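Local coordinates for probable quinone reductase Qor (NADPH:quinone reductase) (Zeta-crystallin homolog protein) (Mycobacterium tuberculosis, PDB 4RVU) that binds NADPH and probably passes its electrons to quinones, as a zeta-crystallin-like quinone reductase of the medium-chain dehydrogenase type, at residues Thr132-Leu137 and Thr163-His168. Numbering follows the deposited sequence.
Sequences TAHYLL and TQWATH. With NDP (NADPH dihydro-nicotinamide-adenine-dinucleotide phosphate), chain E.
Trp-165 reaches from helix 157-168 across to Ala-133, His-134 and Leu-137 of helix 120-140, joining two helices beside the six-stranded parallel sheet of the Rossmann-type nucleotide-binding domain. The segment axes are 10.3 Å apart at closest approach and cross at -41°, a spacing bridged mainly by the indole in a buried, apolar and aromatic contact. With CG anti to the backbone N (chi1 -151°), Trp-165 sends its six-membered ring over to the other helix, where CE3 lies 4.2 Å from CB of Ala-133 and CH2 comes within 3.5 Å of CD2 of His-134. CH2 of Trp-165 meets the imidazole at its edge, near the ring plane; the two planes are inclined at 58° with centroids 5.5 Å apart, an oblique aromatic pair. The imidazole is held by bonds at both nitrogens, NE2 to Glu-289 and ND1 to Arg-286 of helix 280-295, which should limit its rotation; Leu-290 and Ala-293 of that helix also touch Trp-165. Leu-137 fills the side nearer the backbone of helix 157-168: its CD1 lies 3.6 Å from CB of Trp-165, while CD2 reaches CB of Ala-166 at 4.0 Å. The neighbouring side chains Thr-132 and Tyr-135 face the cofactor instead. Thr-132 OG1, hydrogen-bonded to Leu-128 O, lies 3.1 Å from C4N of NADPH, the hydride-carrying carbon of the nicotinamide, as a close approach. Tyr-135 makes the hydrogen bond, donating from OH to the carboxamide oxygen O7N at 2.7 Å, with O7N near the plane of the phenol ring.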
loop_
_atom_site.group_PDB
_atom_site.type_symbol
_atom_site.label_atom_id
_atom_site.label_comp_id
_atom_site.label_asym_id
_atom_site.label_seq_id
_atom_site.Cartn_x
_atom_site.Cartn_y
_atom_site.Cartn_z
ATOM N N THR A 132 -11.502 12.207 -8.159
ATOM C CA THR A 132 -10.222 11.515 -8.028
ATOM C C THR A 132 -9.324 12.215 -7.010
ATOM O O THR A 132 -8.766 11.564 -6.135
ATOM C CB THR A 132 -9.516 11.396 -9.377
ATOM O OG1 THR A 132 -10.351 10.647 -10.273
ATOM C CG2 THR A 132 -8.171 10.692 -9.228
ATOM N N ALA A 133 -9.190 13.534 -7.111
ATOM C CA ALA A 133 -8.425 14.272 -6.106
ATOM C C ALA A 133 -9.007 14.042 -4.711
ATOM O O ALA A 133 -8.263 13.855 -3.747
ATOM C CB ALA A 133 -8.374 15.764 -6.442
ATOM N N HIS A 134 -10.334 14.020 -4.603
ATOM C CA HIS A 134 -10.966 13.796 -3.305
ATOM C C HIS A 134 -10.542 12.458 -2.708
ATOM O O HIS A 134 -10.084 12.404 -1.564
ATOM C CB HIS A 134 -12.492 13.836 -3.401
ATOM C CG HIS A 134 -13.177 13.708 -2.077
ATOM N ND1 HIS A 134 -13.463 12.487 -1.498
ATOM C CD2 HIS A 134 -13.609 14.648 -1.201
ATOM C CE1 HIS A 134 -14.057 12.684 -0.335
ATOM N NE2 HIS A 134 -14.157 13.987 -0.130
ATOM N N TYR A 135 -10.703 11.373 -3.464
ATOM C CA TYR A 135 -10.401 10.065 -2.883
ATOM C C TYR A 135 -8.902 9.928 -2.601
ATOM O O TYR A 135 -8.494 9.280 -1.628
ATOM C CB TYR A 135 -11.002 8.894 -3.705
ATOM C CG TYR A 135 -10.221 8.375 -4.915
ATOM C CD1 TYR A 135 -9.003 7.713 -4.754
ATOM C CD2 TYR A 135 -10.751 8.470 -6.202
ATOM C CE1 TYR A 135 -8.303 7.220 -5.832
ATOM C CE2 TYR A 135 -10.061 7.966 -7.295
ATOM C CZ TYR A 135 -8.838 7.340 -7.098
ATOM O OH TYR A 135 -8.130 6.827 -8.165
ATOM N N LEU A 136 -8.086 10.563 -3.435
ATOM C CA LEU A 136 -6.635 10.517 -3.233
ATOM C C LEU A 136 -6.236 11.206 -1.925
ATOM O O LEU A 136 -5.390 10.687 -1.189
ATOM C CB LEU A 136 -5.897 11.135 -4.428
ATOM C CG LEU A 136 -5.796 10.297 -5.707
ATOM C CD1 LEU A 136 -5.204 11.103 -6.871
ATOM C CD2 LEU A 136 -5.010 9.000 -5.480
ATOM N N LEU A 137 -6.852 12.352 -1.638
ATOM C CA LEU A 137 -6.503 13.180 -0.475
ATOM C C LEU A 137 -7.252 12.818 0.797
ATOM O O LEU A 137 -6.816 13.164 1.890
ATOM C CB LEU A 137 -6.766 14.652 -0.775
ATOM C CG LEU A 137 -5.879 15.292 -1.826
ATOM C CD1 LEU A 137 -6.432 16.654 -2.194
ATOM C CD2 LEU A 137 -4.470 15.427 -1.294
ATOM N N THR A 163 -3.341 20.010 -6.020
ATOM C CA THR A 163 -2.468 21.040 -5.461
ATOM C C THR A 163 -3.280 22.057 -4.671
ATOM O O THR A 163 -2.975 22.331 -3.505
ATOM C CB THR A 163 -1.662 21.713 -6.566
ATOM O OG1 THR A 163 -0.825 20.722 -7.178
ATOM C CG2 THR A 163 -0.795 22.839 -6.011
ATOM N N GLN A 164 -4.352 22.561 -5.281
ATOM C CA GLN A 164 -5.206 23.523 -4.603
ATOM C C GLN A 164 -5.830 22.952 -3.351
ATOM O O GLN A 164 -5.834 23.600 -2.299
ATOM C CB GLN A 164 -6.313 23.998 -5.533
ATOM C CG GLN A 164 -5.830 24.765 -6.741
ATOM C CD GLN A 164 -6.991 25.167 -7.620
ATOM O OE1 GLN A 164 -7.695 26.135 -7.329
ATOM N NE2 GLN A 164 -7.217 24.408 -8.689
ATOM N N TRP A 165 -6.366 21.739 -3.470
ATOM C CA TRP A 165 -7.137 21.147 -2.386
ATOM C C TRP A 165 -6.225 20.808 -1.211
ATOM O O TRP A 165 -6.544 21.123 -0.064
ATOM C CB TRP A 165 -7.871 19.896 -2.869
ATOM C CG TRP A 165 -9.147 19.635 -2.134
ATOM C CD1 TRP A 165 -9.497 20.101 -0.895
ATOM C CD2 TRP A 165 -10.269 18.875 -2.611
ATOM N NE1 TRP A 165 -10.763 19.658 -0.567
ATOM C CE2 TRP A 165 -11.257 18.912 -1.606
ATOM C CE3 TRP A 165 -10.520 18.161 -3.782
ATOM C CZ2 TRP A 165 -12.493 18.271 -1.749
ATOM C CZ3 TRP A 165 -11.748 17.524 -3.923
ATOM C CH2 TRP A 165 -12.717 17.582 -2.910
ATOM N N ALA A 166 -5.088 20.180 -1.502
ATOM C CA ALA A 166 -4.096 19.887 -0.467
ATOM C C ALA A 166 -3.613 21.170 0.219
ATOM O O ALA A 166 -3.529 21.232 1.446
ATOM C CB ALA A 166 -2.913 19.097 -1.053
ATOM N N THR A 167 -3.312 22.198 -0.568
ATOM C CA THR A 167 -2.878 23.484 -0.010
ATOM C C THR A 167 -3.929 24.053 0.939
ATOM O O THR A 167 -3.606 24.518 2.032
ATOM C CB THR A 167 -2.579 24.487 -1.119
ATOM O OG1 THR A 167 -1.488 23.983 -1.902
ATOM C CG2 THR A 167 -2.196 25.843 -0.532
ATOM N N HIS A 168 -5.191 23.998 0.524
ATOM C CA HIS A 168 -6.297 24.422 1.377
ATOM C C HIS A 168 -6.341 23.641 2.684
ATOM O O HIS A 168 -6.705 24.189 3.728
ATOM C CB HIS A 168 -7.632 24.261 0.651
ATOM C CG HIS A 168 -8.820 24.461 1.537
ATOM N ND1 HIS A 168 -9.183 25.699 2.027
ATOM C CD2 HIS A 168 -9.720 23.580 2.035
ATOM C CE1 HIS A 168 -10.262 25.572 2.780
ATOM N NE2 HIS A 168 -10.607 24.296 2.801
HETATM P PA NDP E . -3.373 15.466 -17.306
HETATM O O1A NDP E . -4.212 16.677 -17.601
HETATM O O2A NDP E . -2.586 15.405 -16.029
HETATM O O5B NDP E . -2.372 15.223 -18.540
HETATM C C5B NDP E . -1.274 14.327 -18.408
HETATM C C4B NDP E . -0.061 15.134 -17.975
HETATM O O4B NDP E . 0.999 14.282 -17.540
HETATM C C3B NDP E . 0.508 15.941 -19.128
HETATM O O3B NDP E . -0.112 17.223 -19.235
HETATM C C2B NDP E . 1.980 16.050 -18.784
HETATM O O2B NDP E . 2.255 17.280 -18.128
HETATM C C1B NDP E . 2.257 14.882 -17.849
HETATM N N9A NDP E . 3.139 13.938 -18.573
HETATM C C8A NDP E . 4.372 13.566 -18.194
HETATM N N7A NDP E . 4.917 12.707 -19.087
HETATM C C5A NDP E . 4.022 12.526 -20.072
HETATM C C6A NDP E . 3.961 11.745 -21.328
HETATM N N6A NDP E . 4.998 10.969 -21.712
HETATM N N1A NDP E . 2.839 11.837 -22.073
HETATM C C2A NDP E . 1.805 12.608 -21.696
HETATM N N3A NDP E . 1.792 13.343 -20.573
HETATM C C4A NDP E . 2.851 13.344 -19.731
HETATM O O3 NDP E . -4.315 14.173 -17.404
HETATM P PN NDP E . -5.549 13.946 -16.404
HETATM O O1N NDP E . -5.603 15.093 -15.431
HETATM O O2N NDP E . -6.750 13.588 -17.239
HETATM O O5D NDP E . -5.098 12.631 -15.600
HETATM C C5D NDP E . -3.894 12.628 -14.837
HETATM C C4D NDP E . -3.415 11.198 -14.640
HETATM O O4D NDP E . -4.225 10.545 -13.665
HETATM C C3D NDP E . -3.552 10.393 -15.917
HETATM O O3D NDP E . -2.430 9.519 -16.012
HETATM C C2D NDP E . -4.810 9.574 -15.725
HETATM O O2D NDP E . -4.699 8.326 -16.413
HETATM C C1D NDP E . -4.848 9.386 -14.218
HETATM N N1N NDP E . -6.195 9.268 -13.656
HETATM C C2N NDP E . -6.446 8.253 -12.827
HETATM C C3N NDP E . -7.688 8.075 -12.235
HETATM C C7N NDP E . -7.901 6.908 -11.319
HETATM O O7N NDP E . -8.970 6.788 -10.748
HETATM N N7N NDP E . -6.907 6.037 -11.149
HETATM C C4N NDP E . -8.819 9.040 -12.500
HETATM C C5N NDP E . -8.412 10.105 -13.408
HETATM C C6N NDP E . -7.130 10.180 -13.941
HETATM P P2B NDP E . 3.767 17.799 -17.956
HETATM O O1X NDP E . 4.609 16.625 -18.367
HETATM O O2X NDP E . 3.864 18.976 -18.884
HETATM O O3X NDP E . 3.869 18.170 -16.505
#